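Local atomic coordinates of metalloprotease stcE (Escherichia coli, PDB entry 4DNY), a protein that probably cleaves mucin-type O-linked glycoproteins and C1 esterase inhibitor as a secreted zinc metalloprotease, represented here by a fragment rich in beta structure. Residues A[28-31]-A[32-35]; A[92-96]-A[97-101]; A[111-115]-A[116-120]. All coordinates share one frame; numbering follows the deposited sequence.

The three contacts illustrate ways in which one short run of chain fixes its own change of direction: a helix start and two tight hairpins. Contact 1 begins where strand 25-28, at one margin of the five-stranded sheet, gives way to helix 31-35. Contact 3 forms the hairpin at the other margin; the centres of contacts 1 and 3 lie about 24 Å apart, on opposite sides of the chain's centre. Contact 2 is the hairpin of the three-stranded sheet, its centre about 20 Å from that of contact 1 and 12 Å from that of contact 3. Only contacts 2 and 3 touch: Tyr95 and Val100 pack on Arg119, and Tyr95 on Trp117. None of the three contains a metal ion.

Contact 1 of 3, residues A[28-31]-A[32-35]; sequences INTV and AEVN
The carboxamide of Asn35 turns one face to Val31, whose carbonyl O stands almost straight above CG at 3.2 Å, while ND2 at the rim lies 3.6 Å from Val31 CG1. The carboxylate of Glu33 has Ile28 CG1 obliquely below its plane, with a water on the other side of that plane. This water donates a hydrogen bond to Glu33 OE1 (2.6 Å) and accepts one from Asn29 N (3.0 Å); it is also hydrogen-bonded to Thr30 OG1. With CG anti to the carbonyl carbon (chi1 -71°), the stalk of Glu33 runs past Thr30 OG1, and its CB meets Ile28 CG2 at 3.7 Å. The same methyl packs on Val34 CG2. Thr30 is the N-cap of helix 31-35, whose first turn closes through Val34 N to Thr30 O (3.0 Å) and Asn35 N to Val31 O (2.9 Å). Thr30 at the N-cap and Glu33 three residues on are joined through the water. Glu33 OE1 also forms a salt bridge with Lys26 of strand 25-28, and Ile28 packs on strand 54-60. A lysine, a water and the start of a helix around one carboxylate would probably stabilise its negative charge.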
ATOM      1  N   ILE A  28       5.498   5.124   5.812  1.00 11.60           N
ATOM      2  CA  ILE A  28       4.529   5.171   6.884  1.00 11.80           C
ATOM      3  C   ILE A  28       4.969   4.164   7.845  1.00 12.21           C
ATOM      4  O   ILE A  28       4.958   2.999   7.569  1.00 11.24           O
ATOM      5  CB  ILE A  28       3.074   4.859   6.320  1.00 11.17           C
ATOM      6  CG1 ILE A  28       2.624   6.001   5.431  1.00 11.44           C
ATOM      7  CG2 ILE A  28       2.100   4.522   7.497  1.00 12.25           C
ATOM      8  CD1 ILE A  28       1.306   5.791   4.728  1.00 13.70           C
ATOM      9  N   ASN A  29       5.458   4.575   9.014  1.00 11.72           N
ATOM     10  CA  ASN A  29       6.063   3.661   9.995  1.00 10.84           C
ATOM     11  C   ASN A  29       5.866   4.113  11.423  1.00 11.72           C
ATOM     12  O   ASN A  29       6.666   3.743  12.294  1.00 12.59           O
ATOM     13  CB  ASN A  29       7.558   3.464   9.720  1.00 11.34           C
ATOM     14  CG  ASN A  29       8.375   4.731   9.947  1.00 13.31           C
ATOM     15  OD1 ASN A  29       7.822   5.801  10.085  1.00 12.68           O
ATOM     16  ND2 ASN A  29       9.711   4.613   9.952  1.00 13.76           N
ATOM     17  N   THR A  30       4.795   4.860  11.659  1.00 11.08           N
ATOM     18  CA  THR A  30       4.470   5.276  13.041  1.00 12.40           C
ATOM     19  C   THR A  30       3.046   4.880  13.343  1.00 12.99           C
ATOM     20  O   THR A  30       2.258   4.644  12.422  1.00 12.27           O
ATOM     21  CB  THR A  30       4.594   6.821  13.184  1.00 13.27           C
ATOM     22  OG1 THR A  30       3.730   7.432  12.224  1.00 12.81           O
ATOM     23  CG2 THR A  30       6.030   7.260  12.991  1.00 14.90           C
ATOM     24  N   VAL A  31       2.698   4.828  14.644  1.00 12.83           N
ATOM     25  CA  VAL A  31       1.369   4.344  15.066  1.00 13.33           C
ATOM     26  C   VAL A  31       0.248   5.193  14.503  1.00 14.64           C
ATOM     27  O   VAL A  31      -0.711   4.667  13.930  1.00 14.41           O
ATOM     28  CB  VAL A  31       1.260   4.217  16.589  1.00 14.68           C
ATOM     29  CG1 VAL A  31      -0.204   3.820  16.943  1.00 15.57           C
ATOM     30  CG2 VAL A  31       2.259   3.188  17.100  1.00 14.96           C
ATOM     31  N   ALA A  32       0.378   6.519  14.631  1.00 14.87           N
ATOM     32  CA  ALA A  32      -0.700   7.450  14.219  1.00 15.94           C
ATOM     33  C   ALA A  32      -0.962   7.294  12.726  1.00 16.07           C
ATOM     34  O   ALA A  32      -2.124   7.337  12.289  1.00 16.50           O
ATOM     35  CB  ALA A  32      -0.337   8.868  14.533  1.00 17.90           C
ATOM     36  N   GLU A  33       0.081   7.119  11.924  1.00 14.09           N
ATOM     37  CA  GLU A  33      -0.120   6.999  10.454  1.00 13.57           C
ATOM     38  C   GLU A  33      -0.663   5.630  10.070  1.00 13.28           C
ATOM     39  O   GLU A  33      -1.514   5.524   9.172  1.00 14.65           O
ATOM     40  CB  GLU A  33       1.167   7.330   9.682  1.00 13.27           C
ATOM     41  CG  GLU A  33       1.499   8.857   9.748  1.00 15.25           C
ATOM     42  CD  GLU A  33       2.324   9.371   8.543  1.00 18.56           C
ATOM     43  OE1 GLU A  33       3.266   8.675   8.080  1.00 18.78           O
ATOM     44  OE2 GLU A  33       2.018  10.497   8.054  1.00 22.92           O
ATOM     45  N   VAL A  34      -0.193   4.588  10.719  1.00 12.69           N
ATOM     46  CA  VAL A  34      -0.714   3.253  10.456  1.00 11.64           C
ATOM     47  C   VAL A  34      -2.201   3.168  10.802  1.00 14.38           C
ATOM     48  O   VAL A  34      -2.984   2.523  10.094  1.00 14.25           O
ATOM     49  CB  VAL A  34       0.136   2.159  11.124  1.00 11.68           C
ATOM     50  CG1 VAL A  34      -0.566   0.787  11.109  1.00 14.06           C
ATOM     51  CG2 VAL A  34       1.484   2.081  10.408  1.00 11.76           C
ATOM     52  N   ASN A  35      -2.580   3.843  11.879  1.00 15.74           N
ATOM     53  CA  ASN A  35      -3.971   3.829  12.314  1.00 17.13           C
ATOM     54  C   ASN A  35      -4.940   4.384  11.246  1.00 18.03           C
ATOM     55  O   ASN A  35      -6.109   3.994  11.234  1.00 21.29           O
ATOM     56  CB  ASN A  35      -4.113   4.645  13.622  1.00 17.98           C
ATOM     57  CG  ASN A  35      -3.688   3.916  14.830  1.00 20.23           C
ATOM     58  OD1 ASN A  35      -3.474   2.704  14.811  1.00 23.19           O
ATOM     59  ND2 ASN A  35      -3.556   4.659  15.946  1.00 26.28           N
TER
HETATM   60  O   HOH W   1       4.906   7.440   9.639  1.00 10.17           O

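Contact 2 of 3, residues A[92-96]-A[97-101]; sequences TVFYG and DRKVT
Tyr95 and Arg98 close a two-residue beta hairpin through a type II' turn, with Gly96 and Asp97 at its corners; the positive phi of Gly96 (58°) suits a glycine. The hairpin falls in the part assigned to the StcE beta-sandwich domain. Tyr95 N reaches Arg98 O at 2.9 Å, and Arg98 N returns to Tyr95 O at 3.0 Å. Two residues further along each strand, beyond the non-hydrogen-bonded pair Phe94 and Lys99, Val93 and Val100 form the next hydrogen-bonded pair, N to O in both directions, with Val93 N to Val100 O the straighter at 169°. Arg98 O takes two bonds, one from Tyr95 N and one from a water that also donates to Gly96 O. A second water donates to both Lys99 O and Tyr95 OH, tying the phenol to the returning strand. That hydroxyl also bonds Glu122 and, weakly, Arg119. Backbone bonds from Thr92 and Phe94 to residues 66-70 add strand 67-69 on the far side of strand 91-95. Phe94 stacks with Tyr69 on the face carrying Thr92 and Lys99, and Thr92 CG2 meets Lys99 CB at 3.8 Å. On the other face, Tyr95 CE2 touches Val100 CG1. Tyr95 CG is wedged between its own N and carbonyl carbon (chi1 60°), which folds the ring beneath the returning strand, where Arg98 CB makes a CH-pi contact 3.8 Å from the ring centroid.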
ATOM      1  N   THR A  92      -5.160  -7.709   6.096  1.00 13.19           N
ATOM      2  CA  THR A  92      -5.722  -7.944   4.760  1.00 13.48           C
ATOM      3  C   THR A  92      -5.543  -6.634   4.009  1.00 13.66           C
ATOM      4  O   THR A  92      -5.961  -5.566   4.521  1.00 14.35           O
ATOM      5  CB  THR A  92      -7.208  -8.326   4.793  1.00 15.00           C
ATOM      6  OG1 THR A  92      -7.341  -9.549   5.558  1.00 19.05           O
ATOM      7  CG2 THR A  92      -7.709  -8.520   3.354  1.00 16.52           C
ATOM      8  N   VAL A  93      -4.950  -6.694   2.806  1.00 12.64           N
ATOM      9  CA  VAL A  93      -4.868  -5.539   1.911  1.00 12.85           C
ATOM     10  C   VAL A  93      -5.891  -5.701   0.818  1.00 13.52           C
ATOM     11  O   VAL A  93      -5.877  -6.695   0.083  1.00 13.86           O
ATOM     12  CB  VAL A  93      -3.495  -5.394   1.287  1.00 10.72           C
ATOM     13  CG1 VAL A  93      -3.476  -4.198   0.303  1.00 12.19           C
ATOM     14  CG2 VAL A  93      -2.417  -5.232   2.418  1.00 11.76           C
ATOM     15  N   PHE A  94      -6.798  -4.738   0.732  1.00 14.61           N
ATOM     16  CA  PHE A  94      -7.859  -4.715  -0.262  1.00 15.78           C
ATOM     17  C   PHE A  94      -7.444  -3.807  -1.407  1.00 15.57           C
ATOM     18  O   PHE A  94      -7.052  -2.636  -1.193  1.00 16.82           O
ATOM     19  CB  PHE A  94      -9.179  -4.194   0.375  1.00 16.70           C
ATOM     20  CG  PHE A  94      -9.695  -5.040   1.481  1.00 18.14           C
ATOM     21  CD1 PHE A  94     -10.569  -6.071   1.222  1.00 18.22           C
ATOM     22  CD2 PHE A  94      -9.299  -4.793   2.836  1.00 16.16           C
ATOM     23  CE1 PHE A  94     -11.041  -6.828   2.274  1.00 19.48           C
ATOM     24  CE2 PHE A  94      -9.739  -5.591   3.845  1.00 17.50           C
ATOM     25  CZ  PHE A  94     -10.609  -6.620   3.544  1.00 19.72           C
ATOM     26  N   TYR A  95      -7.581  -4.321  -2.634  1.00 15.68           N
ATOM     27  CA  TYR A  95      -7.178  -3.581  -3.801  1.00 15.89           C
ATOM     28  C   TYR A  95      -8.142  -3.901  -4.948  1.00 18.65           C
ATOM     29  O   TYR A  95      -8.130  -4.996  -5.486  1.00 19.42           O
ATOM     30  CB  TYR A  95      -5.712  -3.847  -4.154  1.00 15.04           C
ATOM     31  CG  TYR A  95      -5.329  -5.255  -4.467  1.00 14.11           C
ATOM     32  CD1 TYR A  95      -4.953  -5.638  -5.750  1.00 14.23           C
ATOM     33  CD2 TYR A  95      -5.286  -6.224  -3.459  1.00 11.83           C
ATOM     34  CE1 TYR A  95      -4.551  -6.947  -6.013  1.00 15.71           C
ATOM     35  CE2 TYR A  95      -4.860  -7.491  -3.693  1.00 12.82           C
ATOM     36  CZ  TYR A  95      -4.523  -7.898  -4.977  1.00 15.16           C
ATOM     37  OH  TYR A  95      -4.073  -9.166  -5.278  1.00 18.03           O
ATOM     38  N   GLY A  96      -8.958  -2.913  -5.326  1.00 25.13           N
ATOM     39  CA  GLY A  96     -10.061  -3.177  -6.266  1.00 26.07           C
ATOM     40  C   GLY A  96     -10.996  -4.247  -5.748  1.00 25.56           C
ATOM     41  O   GLY A  96     -11.452  -4.154  -4.617  1.00 26.70           O
ATOM     42  N   ASP A  97     -11.266  -5.258  -6.569  1.00 26.01           N
ATOM     43  CA  ASP A  97     -12.131  -6.393  -6.226  0.50 25.94           C
ATOM     44  C   ASP A  97     -11.351  -7.523  -5.568  1.00 25.06           C
ATOM     45  O   ASP A  97     -11.930  -8.569  -5.247  1.00 26.11           O
ATOM     46  CB  ASP A  97     -12.777  -6.962  -7.513  0.50 27.57           C
ATOM     47  CG  ASP A  97     -13.816  -6.028  -8.125  0.50 29.15           C
ATOM     48  OD1 ASP A  97     -14.353  -5.186  -7.382  0.50 30.40           O
ATOM     49  OD2 ASP A  97     -14.043  -6.141  -9.343  0.50 28.45           O
ATOM     50  N   ARG A  98     -10.034  -7.321  -5.369  1.00 22.86           N
ATOM     51  CA  ARG A  98      -9.136  -8.357  -4.821  1.00 22.03           C
ATOM     52  C   ARG A  98      -8.689  -8.045  -3.412  1.00 18.57           C
ATOM     53  O   ARG A  98      -8.833  -6.945  -2.939  1.00 19.88           O
ATOM     54  CB  ARG A  98      -7.941  -8.540  -5.744  1.00 22.20           C
ATOM     55  CG  ARG A  98      -8.363  -8.993  -7.165  1.00 28.49           C
ATOM     56  CD  ARG A  98      -7.179  -9.429  -7.989  1.00 35.85           C
ATOM     57  NE  ARG A  98      -7.590  -9.645  -9.373  1.00 48.63           N
ATOM     58  CZ  ARG A  98      -6.909 -10.343 -10.287  1.00 60.52           C
ATOM     59  NH1 ARG A  98      -5.751 -10.921  -9.972  1.00 65.53           N
ATOM     60  NH2 ARG A  98      -7.386 -10.481 -11.534  1.00 67.62           N
ATOM     61  N   LYS A  99      -8.174  -9.057  -2.750  1.00 18.43           N
ATOM     62  CA  LYS A  99      -7.566  -8.894  -1.442  1.00 16.91           C
ATOM     63  C   LYS A  99      -6.415  -9.927  -1.316  1.00 17.49           C
ATOM     64  O   LYS A  99      -6.390 -10.946  -2.024  1.00 17.96           O
ATOM     65  CB  LYS A  99      -8.591  -9.073  -0.332  1.00 17.87           C
ATOM     66  CG  LYS A  99      -9.164 -10.435  -0.241  1.00 21.64           C
ATOM     67  CD  LYS A  99     -10.187 -10.510   0.887  1.00 25.10           C
ATOM     68  CE  LYS A  99     -11.034 -11.779   0.878  1.00 33.02           C
ATOM     69  NZ  LYS A  99     -10.283 -13.051   0.791  1.00 34.90           N
ATOM     70  N   VAL A 100      -5.474  -9.611  -0.427  1.00 13.93           N
ATOM     71  CA  VAL A 100      -4.333 -10.470  -0.187  1.00 14.59           C
ATOM     72  C   VAL A 100      -3.971 -10.345   1.282  1.00 12.82           C
ATOM     73  O   VAL A 100      -4.127  -9.277   1.903  1.00 12.82           O
ATOM     74  CB  VAL A 100      -3.142 -10.103  -1.098  1.00 14.47           C
ATOM     75  CG1 VAL A 100      -2.636  -8.631  -0.853  1.00 13.65           C
ATOM     76  CG2 VAL A 100      -1.981 -11.118  -0.927  1.00 17.21           C
ATOM     77  N   THR A 101      -3.538 -11.441   1.870  1.00 14.82           N
ATOM     78  CA  THR A 101      -3.058 -11.435   3.261  1.00 14.20           C
ATOM     79  C   THR A 101      -1.584 -10.958   3.364  1.00 13.21           C
ATOM     80  O   THR A 101      -0.718 -11.448   2.641  1.00 13.95           O
ATOM     81  CB  THR A 101      -3.194 -12.831   3.871  1.00 17.63           C
ATOM     82  OG1 THR A 101      -4.570 -13.182   3.843  1.00 21.07           O
ATOM     83  CG2 THR A 101      -2.654 -12.862   5.339  1.00 17.58           C
TER
HETATM   84  O   HOH W   2      -4.704 -11.810  -4.161  1.00 30.68           O
HETATM   85  O   HOH W   3     -11.315  -5.785  -2.297  1.00 16.38           O

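Contact 3 of 3, residues A[111-115]-A[116-120]; sequences KYVNG and QWFRS
Tyr112 and Trp117, a non-hydrogen-bonded antiparallel pair, meet edge to face: the phenol turns its edge to the indole, with planes 65° apart and 4.6 Å between the centroids of the phenol and the five-membered ring. Tyr112 CD1 does the touching, 3.4 Å from Trp117 CE2. Nearer the backbone, Tyr112 CB sits over the six-membered ring in a CH-pi contact, 3.8 Å from its centroid, so the tyrosine covers both parts of the indole. This follows from CG being anti to the backbone N (chi1 -161°), which swings the phenol across towards the turn, where Gln116 N lies over the centre of one face. The far ends are fixed too, Tyr112 OH by Gln72 and Gly73, and Trp117 NE1 by Pro71 O. On the opposite face of the hairpin, Val113 and Phe118 cross at about a right angle, Val113 CB lying 3.8 Å from Phe118 CE2. The Phe118 ring turns its edge to two backbone carbonyls, Lys111 O and Val113 O. Beneath these side chains the backbone pairs Lys111 with Phe118, Lys111 N to Phe118 O at 2.9 Å and Phe118 N to Lys111 O at 2.8 Å. A type I' turn from Val113 to Gln116 reverses the chain; Val113 N to Gln116 O is 2.9 Å, whereas the return bond is long. Strand 116-119 is an edge strand of the five-stranded sheet within this chain, and strand 107-113 lies between it and strand 80-86; Trp117 leans on Val81 and Phe110, and meets Tyr95 of the hairpin formed by strands 91-95 and 98-102.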
ATOM      1  N   LYS A 111       1.206  -1.542  -8.125  1.00  9.59           N
ATOM      2  CA  LYS A 111       1.273  -0.422  -9.051  1.00  9.77           C
ATOM      3  C   LYS A 111      -0.079  -0.227  -9.746  1.00  9.83           C
ATOM      4  O   LYS A 111      -0.707  -1.176 -10.124  1.00 10.83           O
ATOM      5  CB  LYS A 111       2.375  -0.665 -10.105  1.00 10.99           C
ATOM      6  CG  LYS A 111       2.533   0.476 -11.098  1.00 12.70           C
ATOM      7  CD  LYS A 111       3.768   0.350 -11.959  1.00 14.59           C
ATOM      8  CE  LYS A 111       3.780   1.378 -13.046  1.00 18.47           C
ATOM      9  NZ  LYS A 111       5.081   1.456 -13.839  1.00 20.15           N
ATOM     10  N   TYR A 112      -0.501   1.035  -9.894  1.00  9.99           N
ATOM     11  CA  TYR A 112      -1.789   1.376 -10.462  1.00 10.49           C
ATOM     12  C   TYR A 112      -1.576   1.716 -11.952  1.00 10.37           C
ATOM     13  O   TYR A 112      -0.800   2.607 -12.269  1.00 12.56           O
ATOM     14  CB  TYR A 112      -2.336   2.597  -9.731  1.00 11.64           C
ATOM     15  CG  TYR A 112      -3.809   2.828  -9.849  1.00 12.91           C
ATOM     16  CD1 TYR A 112      -4.706   2.115  -9.078  1.00 14.27           C
ATOM     17  CD2 TYR A 112      -4.298   3.860 -10.631  1.00 14.16           C
ATOM     18  CE1 TYR A 112      -6.040   2.343  -9.107  1.00 15.19           C
ATOM     19  CE2 TYR A 112      -5.677   4.131 -10.648  1.00 15.86           C
ATOM     20  CZ  TYR A 112      -6.534   3.372  -9.862  1.00 19.61           C
ATOM     21  OH  TYR A 112      -7.907   3.657  -9.859  1.00 22.25           O
ATOM     22  N   VAL A 113      -2.213   0.967 -12.834  1.00 10.22           N
ATOM     23  CA  VAL A 113      -2.068   1.172 -14.268  1.00 10.38           C
ATOM     24  C   VAL A 113      -3.457   1.246 -14.892  1.00 11.12           C
ATOM     25  O   VAL A 113      -4.238   0.262 -14.816  1.00 10.83           O
ATOM     26  CB  VAL A 113      -1.234   0.062 -14.935  1.00 11.29           C
ATOM     27  CG1 VAL A 113      -1.034   0.364 -16.385  1.00 12.52           C
ATOM     28  CG2 VAL A 113       0.133  -0.052 -14.201  1.00 12.61           C
ATOM     29  N   ASN A 114      -3.714   2.362 -15.551  1.00 11.84           N
ATOM     30  CA  ASN A 114      -4.981   2.596 -16.265  1.00 12.30           C
ATOM     31  C   ASN A 114      -6.192   2.245 -15.426  1.00 12.93           C
ATOM     32  O   ASN A 114      -7.120   1.536 -15.908  1.00 13.15           O
ATOM     33  CB  ASN A 114      -5.021   1.916 -17.607  1.00 11.78           C
ATOM     34  CG  ASN A 114      -6.139   2.418 -18.477  1.00 12.56           C
ATOM     35  OD1 ASN A 114      -6.499   3.614 -18.431  1.00 13.74           O
ATOM     36  ND2 ASN A 114      -6.767   1.532 -19.266  1.00 11.58           N
ATOM     37  N   GLY A 115      -6.162   2.696 -14.160  1.00 13.71           N
ATOM     38  CA  GLY A 115      -7.347   2.608 -13.304  1.00 15.67           C
ATOM     39  C   GLY A 115      -7.464   1.356 -12.455  1.00 15.60           C
ATOM     40  O   GLY A 115      -8.496   1.112 -11.819  1.00 18.76           O
ATOM     41  N   GLN A 116      -6.422   0.515 -12.416  1.00 13.87           N
ATOM     42  CA  GLN A 116      -6.451  -0.733 -11.655  1.00 14.71           C
ATOM     43  C   GLN A 116      -5.099  -0.977 -10.944  1.00 12.86           C
ATOM     44  O   GLN A 116      -4.053  -0.832 -11.534  1.00 11.23           O
ATOM     45  CB  GLN A 116      -6.754  -1.901 -12.581  1.00 15.50           C
ATOM     46  CG  GLN A 116      -6.979  -3.257 -11.881  1.00 17.85           C
ATOM     47  CD  GLN A 116      -7.307  -4.359 -12.851  1.00 21.72           C
ATOM     48  OE1 GLN A 116      -8.360  -4.380 -13.471  1.00 22.55           O
ATOM     49  NE2 GLN A 116      -6.349  -5.275 -13.030  1.00 27.83           N
ATOM     50  N   TRP A 117      -5.163  -1.467  -9.692  1.00 13.41           N
ATOM     51  CA  TRP A 117      -3.995  -1.911  -8.999  1.00 13.02           C
ATOM     52  C   TRP A 117      -3.550  -3.288  -9.492  1.00 13.14           C
ATOM     53  O   TRP A 117      -4.395  -4.210  -9.655  1.00 15.95           O
ATOM     54  CB  TRP A 117      -4.241  -2.033  -7.479  1.00 13.59           C
ATOM     55  CG  TRP A 117      -4.343  -0.715  -6.783  1.00 13.62           C
ATOM     56  CD1 TRP A 117      -5.473  -0.127  -6.358  1.00 14.73           C
ATOM     57  CD2 TRP A 117      -3.268   0.195  -6.525  1.00 13.45           C
ATOM     58  NE1 TRP A 117      -5.178   1.105  -5.798  1.00 15.74           N
ATOM     59  CE2 TRP A 117      -3.815   1.310  -5.874  1.00 14.47           C
ATOM     60  CE3 TRP A 117      -1.855   0.166  -6.759  1.00 11.85           C
ATOM     61  CZ2 TRP A 117      -3.032   2.408  -5.504  1.00 13.21           C
ATOM     62  CZ3 TRP A 117      -1.081   1.221  -6.380  1.00 13.49           C
ATOM     63  CH2 TRP A 117      -1.681   2.343  -5.728  1.00 14.52           C
ATOM     64  N   PHE A 118      -2.252  -3.449  -9.742  1.00 12.70           N
ATOM     65  CA  PHE A 118      -1.620  -4.710 -10.043  1.00 12.91           C
ATOM     66  C   PHE A 118      -0.674  -5.067  -8.896  1.00 12.83           C
ATOM     67  O   PHE A 118       0.135  -4.252  -8.505  1.00 12.73           O
ATOM     68  CB  PHE A 118      -0.845  -4.626 -11.352  1.00 13.19           C
ATOM     69  CG  PHE A 118      -1.730  -4.484 -12.534  1.00 14.38           C
ATOM     70  CD1 PHE A 118      -2.112  -5.593 -13.256  1.00 15.56           C
ATOM     71  CD2 PHE A 118      -2.204  -3.249 -12.909  1.00 13.23           C
ATOM     72  CE1 PHE A 118      -2.979  -5.457 -14.337  1.00 17.81           C
ATOM     73  CE2 PHE A 118      -3.107  -3.134 -13.982  1.00 14.88           C
ATOM     74  CZ  PHE A 118      -3.454  -4.235 -14.679  1.00 16.36           C
ATOM     75  N   ARG A 119      -0.771  -6.281  -8.392  1.00 13.79           N
ATOM     76  CA  ARG A 119       0.121  -6.799  -7.378  1.00 13.13           C
ATOM     77  C   ARG A 119       1.245  -7.606  -8.017  1.00 14.77           C
ATOM     78  O   ARG A 119       1.025  -8.509  -8.810  1.00 15.45           O
ATOM     79  CB  ARG A 119      -0.663  -7.656  -6.361  1.00 14.89           C
ATOM     80  CG  ARG A 119       0.179  -8.049  -5.163  1.00 17.72           C
ATOM     81  CD  ARG A 119      -0.642  -8.840  -4.129  1.00 19.72           C
ATOM     82  NE  ARG A 119      -0.977 -10.171  -4.544  1.00 23.27           N
ATOM     83  CZ  ARG A 119      -0.076 -11.168  -4.517  1.00 29.08           C
ATOM     84  NH1 ARG A 119       1.180 -10.932  -4.090  1.00 29.93           N
ATOM     85  NH2 ARG A 119      -0.410 -12.376  -4.888  1.00 32.62           N
ATOM     86  N   SER A 120       2.471  -7.271  -7.657  1.00 14.08           N
ATOM     87  CA  SER A 120       3.652  -8.005  -8.109  1.00 16.72           C
ATOM     88  C   SER A 120       3.571  -9.448  -7.699  1.00 20.25           C
ATOM     89  O   SER A 120       3.381  -9.764  -6.543  1.00 20.17           O
ATOM     90  CB  SER A 120       4.893  -7.353  -7.540  1.00 17.34           C
ATOM     91  OG  SER A 120       6.058  -8.036  -7.994  1.00 21.84           O
TER